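Local coordinates for structural protein ORF273 (Acidianus two-tailed virus, PDB 4ART) that is a thermo- and acid-stable structural protein of the virion of an archaeal virus, and probably helps to build the particle, at residues 205-216 with 228-239. Numbering follows the deposited sequence.
With SO4 (sulfate ion), chain F.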
ATOM      1  N   LEU A 205     -12.816  11.762   9.751  1.00 32.77           N
ATOM      2  CA  LEU A 205     -11.881  12.153  10.827  1.00 32.23           C
ATOM      3  C   LEU A 205     -11.397  13.568  10.647  1.00 37.74           C
ATOM      4  O   LEU A 205     -10.756  13.855   9.637  1.00 37.09           O
ATOM      5  CB  LEU A 205     -10.672  11.174  10.867  1.00 31.04           C
ATOM      6  CG  LEU A 205     -10.947   9.759  11.409  1.00 34.55           C
ATOM      7  CD1 LEU A 205      -9.860   8.792  10.998  1.00 34.00           C
ATOM      8  CD2 LEU A 205     -11.190   9.759  12.938  1.00 33.42           C
ATOM      9  N   ALA A 206     -11.697  14.455  11.617  1.00 34.04           N
ATOM     10  CA  ALA A 206     -11.366  15.882  11.615  1.00 34.19           C
ATOM     11  C   ALA A 206     -11.709  16.589  10.264  1.00 37.16           C
ATOM     12  O   ALA A 206     -10.958  17.434   9.780  1.00 36.45           O
ATOM     13  CB  ALA A 206      -9.912  16.090  12.012  1.00 34.71           C
ATOM     14  N   GLY A 207     -12.848  16.203   9.677  1.00 32.71           N
ATOM     15  CA  GLY A 207     -13.345  16.765   8.429  1.00 32.68           C
ATOM     16  C   GLY A 207     -12.788  16.153   7.159  1.00 32.79           C
ATOM     17  O   GLY A 207     -13.142  16.581   6.058  1.00 33.25           O
ATOM     18  N   TYR A 208     -11.892  15.179   7.297  1.00 26.03           N
ATOM     19  CA  TYR A 208     -11.256  14.529   6.154  1.00 24.44           C
ATOM     20  C   TYR A 208     -11.933  13.229   5.808  1.00 27.44           C
ATOM     21  O   TYR A 208     -12.407  12.498   6.690  1.00 24.57           O
ATOM     22  CB  TYR A 208      -9.788  14.213   6.490  1.00 24.32           C
ATOM     23  CG  TYR A 208      -8.947  15.446   6.732  1.00 25.83           C
ATOM     24  CD1 TYR A 208      -8.476  16.206   5.670  1.00 26.99           C
ATOM     25  CD2 TYR A 208      -8.579  15.819   8.022  1.00 27.10           C
ATOM     26  CE1 TYR A 208      -7.723  17.355   5.884  1.00 28.71           C
ATOM     27  CE2 TYR A 208      -7.783  16.948   8.247  1.00 28.39           C
ATOM     28  CZ  TYR A 208      -7.344  17.699   7.170  1.00 31.49           C
ATOM     29  OH  TYR A 208      -6.551  18.803   7.362  1.00 32.26           O
ATOM     30  N   THR A 209     -11.900  12.900   4.524  1.00 26.12           N
ATOM     31  CA  THR A 209     -12.365  11.610   4.035  1.00 25.08           C
ATOM     32  C   THR A 209     -11.321  10.620   4.567  1.00 29.87           C
ATOM     33  O   THR A 209     -10.219  11.045   4.948  1.00 28.38           O
ATOM     34  CB  THR A 209     -12.397  11.559   2.530  1.00 24.61           C
ATOM     35  OG1 THR A 209     -11.083  11.747   2.007  1.00 27.34           O
ATOM     36  CG2 THR A 209     -13.384  12.504   1.914  1.00 28.99           C
ATOM     37  N   TYR A 210     -11.657   9.321   4.588  1.00 27.72           N
ATOM     38  CA  TYR A 210     -10.771   8.263   5.095  1.00 25.67           C
ATOM     39  C   TYR A 210      -9.441   8.198   4.346  1.00 28.49           C
ATOM     40  O   TYR A 210      -8.395   7.991   4.963  1.00 26.01           O
ATOM     41  CB  TYR A 210     -11.493   6.911   5.001  1.00 26.41           C
ATOM     42  CG  TYR A 210     -10.722   5.775   5.637  1.00 29.75           C
ATOM     43  CD1 TYR A 210     -10.763   5.561   7.014  1.00 31.77           C
ATOM     44  CD2 TYR A 210      -9.944   4.917   4.864  1.00 31.11           C
ATOM     45  CE1 TYR A 210     -10.036   4.525   7.607  1.00 33.05           C
ATOM     46  CE2 TYR A 210      -9.190   3.903   5.448  1.00 32.04           C
ATOM     47  CZ  TYR A 210      -9.266   3.692   6.813  1.00 35.28           C
ATOM     48  OH  TYR A 210      -8.560   2.663   7.362  1.00 37.26           O
ATOM     49  N   ASP A 211      -9.485   8.314   3.010  1.00 24.69           N
ATOM     50  CA  ASP A 211      -8.266   8.226   2.210  1.00 23.29           C
ATOM     51  C   ASP A 211      -7.299   9.373   2.503  1.00 26.07           C
ATOM     52  O   ASP A 211      -6.094   9.149   2.572  1.00 26.33           O
ATOM     53  CB  ASP A 211      -8.599   8.055   0.706  1.00 23.83           C
ATOM     54  CG  ASP A 211      -9.100   6.653   0.336  1.00 28.04           C
ATOM     55  OD1 ASP A 211      -9.213   5.807   1.241  1.00 26.57           O
ATOM     56  OD2 ASP A 211      -9.407   6.413  -0.874  1.00 27.01           O
ATOM     57  N   GLU A 212      -7.821  10.591   2.750  1.00 22.69           N
ATOM     58  CA  GLU A 212      -6.975  11.727   3.172  1.00 23.56           C
ATOM     59  C   GLU A 212      -6.407  11.454   4.570  1.00 28.95           C
ATOM     60  O   GLU A 212      -5.259  11.804   4.848  1.00 29.06           O
ATOM     61  CB  GLU A 212      -7.827  12.983   3.303  1.00 25.18           C
ATOM     62  CG  GLU A 212      -8.263  13.528   1.976  1.00 27.96           C
ATOM     63  CD  GLU A 212      -9.212  14.679   2.147  1.00 26.26           C
ATOM     64  OE1 GLU A 212     -10.390  14.445   2.511  1.00 34.59           O
ATOM     65  OE2 GLU A 212      -8.745  15.827   1.989  1.00 29.07           O
ATOM     66  N   ALA A 213      -7.220  10.836   5.452  1.00 26.90           N
ATOM     67  CA  ALA A 213      -6.800  10.518   6.823  1.00 26.61           C
ATOM     68  C   ALA A 213      -5.696   9.451   6.878  1.00 30.98           C
ATOM     69  O   ALA A 213      -4.972   9.369   7.861  1.00 31.95           O
ATOM     70  CB  ALA A 213      -8.005  10.095   7.660  1.00 27.13           C
ATOM     71  N   LEU A 214      -5.539   8.652   5.824  1.00 29.77           N
ATOM     72  CA  LEU A 214      -4.448   7.685   5.760  1.00 30.06           C
ATOM     73  C   LEU A 214      -3.202   8.454   5.297  1.00 32.14           C
ATOM     74  O   LEU A 214      -2.139   8.306   5.876  1.00 31.55           O
ATOM     75  CB  LEU A 214      -4.747   6.584   4.706  1.00 31.77           C
ATOM     76  CG  LEU A 214      -5.746   5.459   5.022  1.00 37.49           C
ATOM     77  CD1 LEU A 214      -5.972   4.603   3.779  1.00 37.35           C
ATOM     78  CD2 LEU A 214      -5.259   4.573   6.173  1.00 41.49           C
ATOM     79  N   ARG A 215      -3.332   9.246   4.215  1.00 28.34           N
ATOM     80  CA  ARG A 215      -2.259  10.013   3.548  1.00 27.29           C
ATOM     81  C   ARG A 215      -1.563  11.086   4.373  1.00 28.97           C
ATOM     82  O   ARG A 215      -0.342  11.093   4.428  1.00 28.58           O
ATOM     83  CB  ARG A 215      -2.752  10.557   2.208  1.00 25.47           C
ATOM     84  CG  ARG A 215      -2.939   9.450   1.155  1.00 24.77           C
ATOM     85  CD  ARG A 215      -3.223  10.020  -0.224  1.00 31.53           C
ATOM     86  NE  ARG A 215      -3.196   8.973  -1.257  1.00 29.85           N
ATOM     87  CZ  ARG A 215      -4.271   8.450  -1.834  1.00 41.62           C
ATOM     88  NH1 ARG A 215      -5.481   8.892  -1.521  1.00 27.48           N
ATOM     89  NH2 ARG A 215      -4.140   7.523  -2.772  1.00 29.19           N
ATOM     90  N   ILE A 216      -2.319  11.975   5.025  1.00 26.42           N
ATOM     91  CA  ILE A 216      -1.740  13.056   5.835  1.00 26.15           C
ATOM     92  C   ILE A 216      -0.754  12.583   6.949  1.00 27.58           C
ATOM     93  O   ILE A 216       0.371  13.086   6.982  1.00 25.83           O
ATOM     94  CB  ILE A 216      -2.821  14.051   6.305  1.00 28.60           C
ATOM     95  CG1 ILE A 216      -3.404  14.811   5.085  1.00 27.92           C
ATOM     96  CG2 ILE A 216      -2.268  14.988   7.372  1.00 28.38           C
ATOM     97  CD1 ILE A 216      -4.655  15.566   5.390  1.00 29.06           C
ATOM     98  N   PHE A 228       3.055  18.950   7.605  1.00 28.17           N
ATOM     99  CA  PHE A 228       1.875  18.111   7.775  1.00 26.66           C
ATOM    100  C   PHE A 228       1.565  17.804   9.218  1.00 30.10           C
ATOM    101  O   PHE A 228       0.616  17.097   9.491  1.00 28.72           O
ATOM    102  CB  PHE A 228       2.009  16.792   6.973  1.00 27.14           C
ATOM    103  CG  PHE A 228       1.886  16.978   5.480  1.00 27.71           C
ATOM    104  CD1 PHE A 228       2.991  17.314   4.713  1.00 29.55           C
ATOM    105  CD2 PHE A 228       0.654  16.836   4.843  1.00 27.90           C
ATOM    106  CE1 PHE A 228       2.868  17.501   3.324  1.00 31.71           C
ATOM    107  CE2 PHE A 228       0.531  17.049   3.467  1.00 28.47           C
ATOM    108  CZ  PHE A 228       1.640  17.369   2.719  1.00 28.93           C
ATOM    109  N   LYS A 229       2.341  18.329  10.141  1.00 31.20           N
ATOM    110  CA  LYS A 229       2.202  18.093  11.590  1.00 30.84           C
ATOM    111  C   LYS A 229       0.826  18.458  12.136  1.00 35.24           C
ATOM    112  O   LYS A 229       0.174  17.627  12.759  1.00 34.81           O
ATOM    113  CB  LYS A 229       3.278  18.891  12.365  1.00 33.07           C
ATOM    114  CG  LYS A 229       3.284  18.639  13.889  1.00 30.13           C
ATOM    115  CD  LYS A 229       4.072  19.764  14.566  1.00 38.75           C
ATOM    116  CE  LYS A 229       4.657  19.361  15.889  1.00 58.94           C
ATOM    117  NZ  LYS A 229       4.951  20.544  16.752  1.00 57.19           N
ATOM    118  N   ASP A 230       0.420  19.724  11.951  1.00 33.84           N
ATOM    119  CA  ASP A 230      -0.850  20.236  12.457  1.00 33.51           C
ATOM    120  C   ASP A 230      -2.027  19.368  12.042  1.00 36.14           C
ATOM    121  O   ASP A 230      -2.804  18.986  12.901  1.00 34.21           O
ATOM    122  CB  ASP A 230      -1.079  21.685  12.052  1.00 35.06           C
ATOM    123  CG  ASP A 230      -0.261  22.690  12.845  1.00 45.43           C
ATOM    124  OD1 ASP A 230       0.482  22.268  13.771  1.00 44.16           O
ATOM    125  OD2 ASP A 230      -0.387  23.897  12.568  1.00 54.47           O
ATOM    126  N   ASP A 231      -2.132  19.024  10.749  1.00 32.50           N
ATOM    127  CA  ASP A 231      -3.217  18.181  10.245  1.00 30.70           C
ATOM    128  C   ASP A 231      -3.148  16.745  10.761  1.00 31.78           C
ATOM    129  O   ASP A 231      -4.182  16.212  11.109  1.00 30.94           O
ATOM    130  CB  ASP A 231      -3.305  18.231   8.723  1.00 32.33           C
ATOM    131  CG  ASP A 231      -3.514  19.613   8.150  1.00 36.61           C
ATOM    132  OD1 ASP A 231      -4.056  20.476   8.866  1.00 34.01           O
ATOM    133  OD2 ASP A 231      -3.196  19.808   6.954  1.00 38.99           O
ATOM    134  N   ALA A 232      -1.943  16.142  10.838  1.00 27.62           N
ATOM    135  CA  ALA A 232      -1.752  14.774  11.335  1.00 27.96           C
ATOM    136  C   ALA A 232      -2.187  14.649  12.788  1.00 33.37           C
ATOM    137  O   ALA A 232      -2.816  13.657  13.152  1.00 32.82           O
ATOM    138  CB  ALA A 232      -0.294  14.375  11.208  1.00 29.23           C
ATOM    139  N   LEU A 233      -1.834  15.647  13.620  1.00 31.77           N
ATOM    140  CA  LEU A 233      -2.190  15.661  15.038  1.00 32.23           C
ATOM    141  C   LEU A 233      -3.709  15.813  15.194  1.00 34.90           C
ATOM    142  O   LEU A 233      -4.287  15.144  16.048  1.00 32.97           O
ATOM    143  CB  LEU A 233      -1.431  16.781  15.746  1.00 33.54           C
ATOM    144  CG  LEU A 233       0.022  16.539  16.192  1.00 38.62           C
ATOM    145  CD1 LEU A 233       0.872  15.710  15.265  1.00 39.62           C
ATOM    146  CD2 LEU A 233       0.686  17.837  16.573  1.00 41.96           C
ATOM    147  N   LYS A 234      -4.360  16.655  14.348  1.00 31.56           N
ATOM    148  CA  LYS A 234      -5.821  16.820  14.337  1.00 32.26           C
ATOM    149  C   LYS A 234      -6.502  15.481  14.042  1.00 35.29           C
ATOM    150  O   LYS A 234      -7.419  15.079  14.758  1.00 34.95           O
ATOM    151  CB  LYS A 234      -6.260  17.894  13.311  1.00 35.73           C
ATOM    152  CG  LYS A 234      -6.696  19.192  13.973  1.00 55.40           C
ATOM    153  CD  LYS A 234      -6.975  20.315  12.978  1.00 68.97           C
ATOM    154  CE  LYS A 234      -7.226  21.619  13.715  1.00 90.85           C
ATOM    155  NZ  LYS A 234      -7.992  22.610  12.902  1.00105.72           N
ATOM    156  N   ILE A 235      -6.005  14.760  13.024  1.00 31.37           N
ATOM    157  CA  ILE A 235      -6.533  13.452  12.632  1.00 28.27           C
ATOM    158  C   ILE A 235      -6.292  12.442  13.753  1.00 31.84           C
ATOM    159  O   ILE A 235      -7.206  11.676  14.070  1.00 32.01           O
ATOM    160  CB  ILE A 235      -5.939  12.997  11.283  1.00 29.71           C
ATOM    161  CG1 ILE A 235      -6.381  13.950  10.146  1.00 28.79           C
ATOM    162  CG2 ILE A 235      -6.342  11.534  10.990  1.00 28.40           C
ATOM    163  CD1 ILE A 235      -5.644  13.827   8.805  1.00 24.56           C
ATOM    164  N   ALA A 236      -5.056  12.423  14.319  1.00 28.59           N
ATOM    165  CA  ALA A 236      -4.646  11.541  15.411  1.00 29.57           C
ATOM    166  C   ALA A 236      -5.597  11.700  16.598  1.00 33.81           C
ATOM    167  O   ALA A 236      -6.121  10.700  17.086  1.00 32.36           O
ATOM    168  CB  ALA A 236      -3.222  11.875  15.866  1.00 30.77           C
ATOM    169  N   HIS A 237      -5.849  12.956  17.026  1.00 30.13           N
ATOM    170  CA  HIS A 237      -6.733  13.269  18.135  1.00 31.54           C
ATOM    171  C   HIS A 237      -8.127  12.705  17.909  1.00 36.99           C
ATOM    172  O   HIS A 237      -8.651  12.061  18.809  1.00 36.38           O
ATOM    173  CB  HIS A 237      -6.791  14.789  18.386  1.00 33.17           C
ATOM    174  CG  HIS A 237      -5.605  15.311  19.127  1.00 37.82           C
ATOM    175  ND1 HIS A 237      -4.977  16.503  18.775  1.00 41.02           N
ATOM    176  CD2 HIS A 237      -5.139  14.931  20.337  1.00 38.88           C
ATOM    177  CE1 HIS A 237      -4.020  16.672  19.663  1.00 40.15           C
ATOM    178  NE2 HIS A 237      -4.110  15.776  20.649  1.00 39.67           N
ATOM    179  N   ALA A 238      -8.705  12.918  16.697  1.00 33.76           N
ATOM    180  CA  ALA A 238     -10.039  12.429  16.341  1.00 33.20           C
ATOM    181  C   ALA A 238     -10.064  10.905  16.282  1.00 37.49           C
ATOM    182  O   ALA A 238     -10.984  10.297  16.803  1.00 39.30           O
ATOM    183  CB  ALA A 238     -10.499  13.022  15.013  1.00 33.03           C
ATOM    184  N   TYR A 239      -9.045  10.297  15.667  1.00 32.79           N
ATOM    185  CA  TYR A 239      -8.911   8.859  15.548  1.00 31.59           C
ATOM    186  C   TYR A 239      -8.882   8.161  16.927  1.00 38.36           C
ATOM    187  O   TYR A 239      -9.603   7.187  17.113  1.00 39.37           O
ATOM    188  CB  TYR A 239      -7.680   8.503  14.704  1.00 33.15           C
ATOM    189  CG  TYR A 239      -7.372   7.029  14.702  1.00 36.63           C
ATOM    190  CD1 TYR A 239      -8.162   6.132  13.983  1.00 39.05           C
ATOM    191  CD2 TYR A 239      -6.372   6.509  15.513  1.00 39.16           C
ATOM    192  CE1 TYR A 239      -7.929   4.757  14.037  1.00 42.49           C
ATOM    193  CE2 TYR A 239      -6.102   5.142  15.543  1.00 41.07           C
ATOM    194  CZ  TYR A 239      -6.873   4.267  14.790  1.00 50.60           C
ATOM    195  OH  TYR A 239      -6.634   2.905  14.819  1.00 52.92           O
TER
HETATM  196  S   SO4 F1270      -0.280   7.160  -2.473  1.00 91.38           S
HETATM  197  O1  SO4 F1270      -0.541   8.413  -1.749  1.00 89.23           O
HETATM  198  O2  SO4 F1270      -1.228   6.118  -2.053  1.00 92.46           O
HETATM  199  O3  SO4 F1270      -0.427   7.353  -3.913  1.00 90.40           O
HETATM  200  O4  SO4 F1270       1.090   6.733  -2.155  1.00 93.37           O
HETATM  201  O   HOH W   1      -5.872  20.151   5.063  1.00 47.95           O
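I235, on helix 229-239, meets residues of both the turn and the helix of 205-216, and following it outward shows how one branched side chain can reach two parts of a partner segment. CB splits into two arms. CG2, anti to the backbone N, lies 4.0 Å from A213 CB and more loosely beside L205 CB. CG1, beside the backbone N (chi1 -65°), approaches the Y208 ring obliquely, 3.6 Å from its CD2. The tip, CD1, is likewise 3.6 Å from Y208 CD2 and sits 3.8 Å from I216 CB. I216 in turn lays CD1 over one face of the Y208 ring, 3.5 Å above its plane, while its CG2 packs against D231 CB and the edge of the F228 ring. At the other end, the type I' turn 205-208 brings L205 CD2 to 3.9 Å from A238 CB, with A206 CB near K234 O.

A water 2.8 Å from Y208 OH also lies 3.3 Å from D231 OD2, a long and not fully settled second leg. With no direct hydrogen bond between the segments, the contact probably rests on the fit of aliphatic groups against one another and against the Y208 ring.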